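Side-chain contacts in aldo-keto reductase family 1 member C1 (Caenorhabditis elegans, PDB 1QWK), which probably acts as an NADPH-dependent aldose reductase of the aldo-keto reductase family, reducing aldehyde groups of sugars and related carbonyl compounds: residues A[30-35]-A[59-64]; A[87-92]-A[127-132]; A[178-183]-A[288-293]. All blocks are in the same frame, centred on the assembly; numbering follows the deposited sequence.

Contact 1: residues A[30-35]-A[59-64]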
loop_
_atom_site.group_PDB
_atom_site.type_symbol
_atom_site.label_atom_id
_atom_site.label_comp_id
_atom_site.label_asym_id
_atom_site.label_seq_id
_atom_site.Cartn_x
_atom_site.Cartn_y
_atom_site.Cartn_z
ATOM N N GLU A 30 -2.367 6.871 -17.449
ATOM C CA GLU A 30 -1.096 7.086 -16.763
ATOM C C GLU A 30 -0.527 5.793 -16.180
ATOM O O GLU A 30 0.690 5.586 -16.176
ATOM C CB GLU A 30 -1.273 8.095 -15.622
ATOM C CG GLU A 30 -1.781 9.463 -16.043
ATOM C CD GLU A 30 -2.075 10.362 -14.853
ATOM O OE1 GLU A 30 -2.908 9.974 -14.005
ATOM O OE2 GLU A 30 -1.475 11.453 -14.763
ATOM N N VAL A 31 -1.405 4.920 -15.695
ATOM C CA VAL A 31 -0.955 3.682 -15.075
ATOM C C VAL A 31 -0.256 2.715 -16.022
ATOM O O VAL A 31 0.670 2.013 -15.620
ATOM C CB VAL A 31 -2.117 2.942 -14.371
ATOM C CG1 VAL A 31 -2.977 2.208 -15.387
ATOM C CG2 VAL A 31 -1.552 1.981 -13.337
ATOM N N ILE A 32 -0.681 2.673 -17.278
ATOM C CA ILE A 32 -0.037 1.772 -18.222
ATOM C C ILE A 32 1.441 2.129 -18.359
ATOM O O ILE A 32 2.312 1.265 -18.233
ATOM C CB ILE A 32 -0.711 1.828 -19.602
ATOM C CG1 ILE A 32 -2.129 1.260 -19.504
ATOM C CG2 ILE A 32 0.111 1.040 -20.615
ATOM C CD1 ILE A 32 -2.942 1.397 -20.782
ATOM N N THR A 33 1.721 3.405 -18.610
ATOM C CA THR A 33 3.099 3.872 -18.751
ATOM C C THR A 33 3.863 3.693 -17.440
ATOM O O THR A 33 5.041 3.338 -17.439
ATOM C CB THR A 33 3.146 5.365 -19.135
ATOM O OG1 THR A 33 2.426 5.569 -20.358
ATOM C CG2 THR A 33 4.586 5.821 -19.321
ATOM N N ALA A 34 3.182 3.945 -16.326
ATOM C CA ALA A 34 3.795 3.816 -15.011
ATOM C C ALA A 34 4.180 2.369 -14.704
ATOM O O ALA A 34 5.280 2.102 -14.221
ATOM C CB ALA A 34 2.843 4.344 -13.937
ATOM N N VAL A 35 3.273 1.440 -14.982
ATOM C CA VAL A 35 3.537 0.033 -14.719
ATOM C C VAL A 35 4.714 -0.474 -15.545
ATOM O O VAL A 35 5.628 -1.102 -15.011
ATOM C CB VAL A 35 2.286 -0.839 -15.012
ATOM C CG1 VAL A 35 2.644 -2.316 -14.952
ATOM C CG2 VAL A 35 1.194 -0.534 -13.992
ATOM N N GLY A 59 -4.161 -4.569 -16.400
ATOM C CA GLY A 59 -4.200 -5.860 -17.062
ATOM C C GLY A 59 -3.587 -5.745 -18.444
ATOM O O GLY A 59 -2.860 -6.633 -18.897
ATOM N N THR A 60 -3.876 -4.637 -19.115
ATOM C CA THR A 60 -3.341 -4.395 -20.450
ATOM C C THR A 60 -1.828 -4.208 -20.362
ATOM O O THR A 60 -1.077 -4.735 -21.183
ATOM C CB THR A 60 -3.991 -3.148 -21.088
ATOM O OG1 THR A 60 -5.394 -3.383 -21.259
ATOM C CG2 THR A 60 -3.369 -2.844 -22.449
ATOM N N ALA A 61 -1.383 -3.466 -19.353
ATOM C CA ALA A 61 0.041 -3.225 -19.163
ATOM C C ALA A 61 0.787 -4.540 -18.953
ATOM O O ALA A 61 1.835 -4.777 -19.555
ATOM C CB ALA A 61 0.261 -2.298 -17.969
ATOM N N ILE A 62 0.245 -5.393 -18.090
ATOM C CA ILE A 62 0.867 -6.682 -17.808
ATOM C C ILE A 62 0.908 -7.538 -19.069
ATOM O O ILE A 62 1.906 -8.202 -19.348
ATOM C CB ILE A 62 0.098 -7.437 -16.709
ATOM C CG1 ILE A 62 0.202 -6.661 -15.391
ATOM C CG2 ILE A 62 0.655 -8.848 -16.559
ATOM C CD1 ILE A 62 -0.611 -7.255 -14.258
ATOM N N LYS A 63 -0.180 -7.510 -19.831
ATOM C CA LYS A 63 -0.262 -8.281 -21.062
ATOM C C LYS A 63 0.875 -7.872 -22.002
ATOM O O LYS A 63 1.575 -8.723 -22.549
ATOM C CB LYS A 63 -1.617 -8.046 -21.734
ATOM C CG LYS A 63 -1.961 -9.051 -22.824
ATOM C CD LYS A 63 -3.333 -8.764 -23.419
ATOM C CE LYS A 63 -3.835 -9.922 -24.273
ATOM N NZ LYS A 63 -2.932 -10.228 -25.420
ATOM N N GLU A 64 1.060 -6.567 -22.178
ATOM C CA GLU A 64 2.115 -6.051 -23.045
ATOM C C GLU A 64 3.500 -6.456 -22.545
ATOM O O GLU A 64 4.372 -6.819 -23.337
ATOM C CB GLU A 64 2.023 -4.525 -23.142
ATOM C CG GLU A 64 0.906 -4.024 -24.047
ATOM C CD GLU A 64 0.743 -2.513 -24.002
ATOM O OE1 GLU A 64 1.765 -1.794 -24.072
ATOM O OE2 GLU A 64 -0.410 -2.040 -23.908
#
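Ile32 and Val35 of helix 28-41 close over Ala61 of helix 55-68, and contact between the segments is wholly apolar. Val35 comes nearest: its CG1 lies 3.8 Å from Ala61 CB, and its CB is almost as near. CG1 is directed at Ala61 because it stands opposite the backbone N (chi1 171°). The second touch is looser on the side-chain level, with Ile32 CG2 4.3 Å from Ala61 CB, but here the backbone itself is approached, since Ile32 CA is 4.1 Å from that same methyl. Alanine suits this place: its short side chain lets the helices draw together until the CA atoms of Ile32 and Ala61 are 5.1 Å apart, and the two branched residues of the partner helix, one turn apart, fill in around it.

Further apolar neighbours extend the interface. Val35 also rests on Leu65 and, from strand 21-22, on Leu21, while Ile32 meets Ala57. A salt bridge, Glu64 OE1 to Lys36 NZ, links the same two helices beside the apolar contact.

Two successive helices packed side by side on the outside of a parallel barrel are what the (beta/alpha)8, or TIM-barrel, fold gives.

Contact 2: residues A[87-92]-A[127-132]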
loop_
_atom_site.group_PDB
_atom_site.type_symbol
_atom_site.label_atom_id
_atom_site.label_comp_id
_atom_site.label_asym_id
_atom_site.label_seq_id
_atom_site.Cartn_x
_atom_site.Cartn_y
_atom_site.Cartn_z
ATOM N N LEU A 87 -17.402 -6.201 0.424
ATOM C CA LEU A 87 -17.162 -6.823 1.729
ATOM C C LEU A 87 -18.437 -7.416 2.318
ATOM O O LEU A 87 -18.379 -8.224 3.245
ATOM C CB LEU A 87 -16.615 -5.785 2.708
ATOM C CG LEU A 87 -15.309 -5.099 2.312
ATOM C CD1 LEU A 87 -14.978 -4.011 3.331
ATOM C CD2 LEU A 87 -14.194 -6.127 2.232
ATOM N N ALA A 88 -19.579 -6.997 1.783
ATOM C CA ALA A 88 -20.880 -7.474 2.249
ATOM C C ALA A 88 -21.025 -8.986 2.110
ATOM O O ALA A 88 -20.396 -9.608 1.257
ATOM C CB ALA A 88 -21.990 -6.773 1.476
ATOM N N PRO A 89 -21.877 -9.595 2.950
ATOM C CA PRO A 89 -22.105 -11.041 2.920
ATOM C C PRO A 89 -22.326 -11.606 1.519
ATOM O O PRO A 89 -23.187 -11.134 0.771
ATOM C CB PRO A 89 -23.329 -11.210 3.817
ATOM C CG PRO A 89 -23.119 -10.131 4.844
ATOM C CD PRO A 89 -22.710 -8.956 3.988
ATOM N N GLY A 90 -21.524 -12.610 1.174
ATOM C CA GLY A 90 -21.623 -13.267 -0.121
ATOM C C GLY A 90 -21.233 -12.464 -1.345
ATOM O O GLY A 90 -21.471 -12.912 -2.467
ATOM N N LYS A 91 -20.621 -11.300 -1.151
ATOM C CA LYS A 91 -20.241 -10.456 -2.281
ATOM C C LYS A 91 -18.755 -10.474 -2.643
ATOM O O LYS A 91 -18.379 -10.009 -3.721
ATOM C CB LYS A 91 -20.657 -9.004 -2.013
ATOM C CG LYS A 91 -22.137 -8.809 -1.706
ATOM C CD LYS A 91 -23.023 -9.219 -2.868
ATOM C CE LYS A 91 -24.492 -8.953 -2.551
ATOM N NZ LYS A 91 -25.398 -9.389 -3.652
ATOM N N LEU A 92 -17.913 -11.018 -1.769
ATOM C CA LEU A 92 -16.475 -11.023 -2.024
ATOM C C LEU A 92 -16.002 -11.814 -3.241
ATOM O O LEU A 92 -15.244 -11.295 -4.064
ATOM C CB LEU A 92 -15.717 -11.511 -0.790
ATOM C CG LEU A 92 -14.212 -11.207 -0.839
ATOM C CD1 LEU A 92 -13.995 -9.692 -0.789
ATOM C CD2 LEU A 92 -13.515 -11.880 0.324
ATOM N N ILE A 127 -23.487 -1.208 6.341
ATOM C CA ILE A 127 -23.864 -2.608 6.455
ATOM C C ILE A 127 -23.032 -3.091 7.632
ATOM O O ILE A 127 -21.807 -3.186 7.544
ATOM C CB ILE A 127 -23.529 -3.422 5.190
ATOM C CG1 ILE A 127 -24.372 -2.927 4.016
ATOM C CG2 ILE A 127 -23.817 -4.903 5.437
ATOM C CD1 ILE A 127 -24.155 -3.698 2.724
ATOM N N ALA A 128 -23.711 -3.364 8.742
ATOM C CA ALA A 128 -23.060 -3.789 9.970
ATOM C C ALA A 128 -22.606 -5.239 9.967
ATOM O O ALA A 128 -23.032 -6.030 10.807
ATOM C CB ALA A 128 -23.987 -3.539 11.158
ATOM N N SER A 129 -21.737 -5.583 9.025
ATOM C CA SER A 129 -21.211 -6.937 8.940
ATOM C C SER A 129 -19.918 -6.982 9.746
ATOM O O SER A 129 -18.929 -6.342 9.391
ATOM C CB SER A 129 -20.937 -7.304 7.480
ATOM O OG SER A 129 -20.563 -8.672 7.374
ATOM N N PRO A 130 -19.904 -7.740 10.853
ATOM C CA PRO A 130 -18.691 -7.820 11.675
ATOM C C PRO A 130 -17.469 -8.269 10.883
ATOM O O PRO A 130 -17.590 -9.036 9.927
ATOM C CB PRO A 130 -19.082 -8.813 12.771
ATOM C CG PRO A 130 -20.069 -9.704 12.080
ATOM C CD PRO A 130 -20.910 -8.721 11.300
ATOM N N VAL A 131 -16.295 -7.787 11.275
ATOM C CA VAL A 131 -15.070 -8.152 10.569
ATOM C C VAL A 131 -14.874 -9.664 10.556
ATOM O O VAL A 131 -14.183 -10.195 9.685
ATOM C CB VAL A 131 -13.811 -7.467 11.183
ATOM C CG1 VAL A 131 -13.870 -5.963 10.950
ATOM C CG2 VAL A 131 -13.706 -7.773 12.662
ATOM N N GLU A 132 -15.480 -10.361 11.515
ATOM C CA GLU A 132 -15.355 -11.813 11.548
ATOM C C GLU A 132 -16.034 -12.411 10.317
ATOM O O GLU A 132 -15.508 -13.337 9.701
ATOM C CB GLU A 132 -15.978 -12.395 12.823
ATOM C CG GLU A 132 -15.172 -12.111 14.085
ATOM C CD GLU A 132 -15.658 -10.890 14.833
ATOM O OE1 GLU A 132 -16.362 -10.051 14.222
ATOM O OE2 GLU A 132 -15.327 -10.765 16.034
HETATM O O HOH W 1 -19.231 -9.918 5.247
#
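Pro89, Ser129 and Ile127 meet where two loops of the TIM barrel lie side by side: one follows strand 77-82 and leads to helix 92-103, the other runs from strand 126-127 into helix 131-143. Ile127 brings two branches to the contact. Its extended CG1 arm ends with CD1 4.0 Å from Ala88 CB, while CG2 lies a looser 4.4 Å from Pro89 CD. Branching lets one side chain meet both Ala88 and Pro89, and the fixed proline ring gives CG2 a preformed apolar surface.

Pro89 is met from a second direction by Ser129, whose OG lies 3.9 Å from CG and nearly as near to CD. This is van der Waals contact, with the hydroxyl resting against the CG-CD side of the ring. An inverse gamma turn centred on Ala128, with a weak bond from Ser129 N to Ile127 O, folds the chain so that both flanking side chains point at the same partner loop.

Beyond the pair, Gln137 of helix 131-143 holds the first loop by its backbone, its NE2 bonding Ala88 O and its OE1 accepting from Leu92 N. That double grip ties the start of helix 92-103 to the neighbouring helix.

No direct hydrogen bond crosses between the segments, but a water does. A chi1 of -174° swings Ser129 OG to the side of its carbonyl carbon, from where it meets both the proline ring and the water: OG lies 2.8 Å from the water oxygen, which in turn donates a hydrogen bond to Leu87 O, also at 2.8 Å.

Contact 3: residues A[178-183]-A[288-293]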
loop_
_atom_site.group_PDB
_atom_site.type_symbol
_atom_site.label_atom_id
_atom_site.label_comp_id
_atom_site.label_asym_id
_atom_site.label_seq_id
_atom_site.Cartn_x
_atom_site.Cartn_y
_atom_site.Cartn_z
ATOM N N LEU A 178 1.770 4.707 6.743
ATOM C CA LEU A 178 2.953 4.638 7.583
ATOM C C LEU A 178 4.094 5.421 6.955
ATOM O O LEU A 178 4.509 5.153 5.830
ATOM C CB LEU A 178 3.381 3.178 7.806
ATOM C CG LEU A 178 4.439 2.915 8.891
ATOM C CD1 LEU A 178 4.351 1.463 9.342
ATOM C CD2 LEU A 178 5.840 3.244 8.374
ATOM N N HIS A 179 4.581 6.409 7.693
ATOM C CA HIS A 179 5.688 7.240 7.247
ATOM C C HIS A 179 6.321 7.857 8.484
ATOM O O HIS A 179 5.806 7.686 9.587
ATOM C CB HIS A 179 5.224 8.320 6.251
ATOM C CG HIS A 179 4.017 9.092 6.690
ATOM N ND1 HIS A 179 2.741 8.575 6.630
ATOM C CD2 HIS A 179 3.888 10.356 7.160
ATOM C CE1 HIS A 179 1.878 9.489 7.039
ATOM N NE2 HIS A 179 2.548 10.579 7.365
ATOM N N LEU A 180 7.439 8.553 8.316
ATOM C CA LEU A 180 8.134 9.134 9.463
ATOM C C LEU A 180 7.245 9.931 10.407
ATOM O O LEU A 180 7.350 9.789 11.628
ATOM C CB LEU A 180 9.288 10.020 8.998
ATOM C CG LEU A 180 10.146 10.599 10.134
ATOM C CD1 LEU A 180 10.722 9.470 10.984
ATOM C CD2 LEU A 180 11.260 11.442 9.535
ATOM N N TYR A 181 6.371 10.760 9.845
ATOM C CA TYR A 181 5.482 11.577 10.660
ATOM C C TYR A 181 4.163 10.897 11.059
ATOM O O TYR A 181 3.171 11.558 11.347
ATOM C CB TYR A 181 5.238 12.923 9.963
ATOM C CG TYR A 181 6.384 13.912 10.136
ATOM C CD1 TYR A 181 7.605 13.513 10.696
ATOM C CD2 TYR A 181 6.242 15.249 9.760
ATOM C CE1 TYR A 181 8.650 14.423 10.877
ATOM C CE2 TYR A 181 7.281 16.167 9.937
ATOM C CZ TYR A 181 8.480 15.748 10.498
ATOM O OH TYR A 181 9.501 16.648 10.693
ATOM N N PHE A 182 4.180 9.563 11.068
ATOM C CA PHE A 182 3.052 8.722 11.492
ATOM C C PHE A 182 3.620 7.301 11.488
ATOM O O PHE A 182 3.209 6.446 10.690
ATOM C CB PHE A 182 1.854 8.824 10.541
ATOM C CG PHE A 182 0.588 8.257 11.125
ATOM C CD1 PHE A 182 0.062 8.774 12.314
ATOM C CD2 PHE A 182 -0.054 7.179 10.526
ATOM C CE1 PHE A 182 -1.081 8.222 12.892
ATOM C CE2 PHE A 182 -1.200 6.618 11.094
ATOM C CZ PHE A 182 -1.718 7.137 12.283
ATOM N N PRO A 183 4.586 7.045 12.390
ATOM C CA PRO A 183 5.329 5.802 12.616
ATOM C C PRO A 183 4.569 4.506 12.836
ATOM O O PRO A 183 5.069 3.435 12.495
ATOM C CB PRO A 183 6.205 6.130 13.827
ATOM C CG PRO A 183 6.343 7.583 13.793
ATOM C CD PRO A 183 4.969 8.047 13.403
ATOM N N LYS A 288 17.257 8.801 15.451
ATOM C CA LYS A 288 17.525 10.202 15.156
ATOM C C LYS A 288 16.412 10.791 14.292
ATOM O O LYS A 288 15.942 11.902 14.541
ATOM C CB LYS A 288 18.867 10.349 14.435
ATOM C CG LYS A 288 19.277 11.793 14.195
ATOM C CD LYS A 288 19.448 12.532 15.514
ATOM C CE LYS A 288 19.978 13.939 15.301
ATOM N NZ LYS A 288 20.230 14.621 16.600
ATOM N N LEU A 289 15.987 10.050 13.276
ATOM C CA LEU A 289 14.928 10.540 12.404
ATOM C C LEU A 289 13.604 10.705 13.136
ATOM O O LEU A 289 12.798 11.551 12.769
ATOM C CB LEU A 289 14.730 9.600 11.209
ATOM C CG LEU A 289 15.866 9.487 10.190
ATOM C CD1 LEU A 289 15.457 8.499 9.107
ATOM C CD2 LEU A 289 16.175 10.842 9.574
ATOM N N GLU A 290 13.384 9.907 14.176
ATOM C CA GLU A 290 12.136 9.979 14.928
ATOM C C GLU A 290 12.163 10.978 16.087
ATOM O O GLU A 290 11.179 11.108 16.809
ATOM C CB GLU A 290 11.778 8.594 15.475
ATOM C CG GLU A 290 11.742 7.497 14.416
ATOM C CD GLU A 290 11.401 6.134 14.997
ATOM O OE1 GLU A 290 11.844 5.838 16.129
ATOM O OE2 GLU A 290 10.703 5.350 14.318
ATOM N N GLU A 291 13.269 11.697 16.256
ATOM C CA GLU A 291 13.373 12.635 17.371
ATOM C C GLU A 291 12.352 13.778 17.382
ATOM O O GLU A 291 11.971 14.248 18.455
ATOM C CB GLU A 291 14.790 13.213 17.462
ATOM C CG GLU A 291 15.027 14.454 16.627
ATOM C CD GLU A 291 16.331 15.157 16.979
ATOM O OE1 GLU A 291 16.596 16.237 16.404
ATOM O OE2 GLU A 291 17.087 14.629 17.827
ATOM N N SER A 292 11.900 14.222 16.211
ATOM C CA SER A 292 10.926 15.317 16.159
ATOM C C SER A 292 9.628 14.914 16.859
ATOM O O SER A 292 8.879 15.764 17.344
ATOM C CB SER A 292 10.619 15.711 14.708
ATOM O OG SER A 292 9.542 14.951 14.184
ATOM N N LYS A 293 9.372 13.609 16.903
ATOM C CA LYS A 293 8.174 13.062 17.534
ATOM C C LYS A 293 6.876 13.452 16.821
ATOM O O LYS A 293 5.784 13.207 17.334
ATOM C CB LYS A 293 8.105 13.492 19.004
ATOM C CG LYS A 293 9.296 13.042 19.842
ATOM C CD LYS A 293 9.343 11.526 19.997
ATOM C CE LYS A 293 10.558 11.093 20.811
ATOM N NZ LYS A 293 10.591 9.620 21.035
#
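Leu180 and Tyr181 fill the two middle positions of a type I turn from His179 to Phe182, and opposite them the chain from helix 283-289 runs on into a second type I turn, Glu290 to Lys293, which carries Ser292. The two backbones stay well apart, the CA atoms of Leu180 and Glu290 being 6.8 Å from each other, and side chains bridge the space.

Leu180 reaches across because a chi1 of -176° sends CG to the far side of CB from the backbone N. Both its methyls rest against the carbonyl oxygen of Leu289, CD1 at 3.4 Å from Leu289 O and CD2 at 3.6 Å. CD1 also touches Leu289 CB at 4.0 Å and the aliphatic CG of Glu290, whose carboxylate turns elsewhere, OE2 bonding Tyr252 OH. Since Leu180 also packs on Val234 and Leu249 of two helices, an alanine here would lose both methyls and would probably open a gap between the turn, the backbone at Leu289 and those two helices.

Tyr181 meets Ser292 obliquely, CE1 lying 3.5 Å from Ser292 OG. The two hydroxyls are not bonded to each other: Tyr181 OH pairs with Asp231 OD1, and Ser292 OG with Asn294 N.

The segments are thus joined across the contact by shape and van der Waals contact, while Tyr181 OH, Glu290 OE2 and Ser292 OG bond to residues outside both segments.

The three contacts are spread round one TIM-barrel chain, and follow one another in sequence without interleaving. None touches another: their centres are 31 to 35 Å apart, and the nearest atoms of any pair are about 18 Å apart or more. Contacts 1 and 3 lie on opposite sides of the chain's centre, each about 18 Å from it, while contact 2 is farther out at about 22 Å. Contact 1 joins helix to helix, whereas the other two involve loops leading to or from helices. Contact 1 is also the one nearer the predicted active site, though not in touch with it: the side chain of Val35 is about 10 Å from that of Tyr52, the predicted proton donor. Contacts 2 and 3 lie away from the predicted sites.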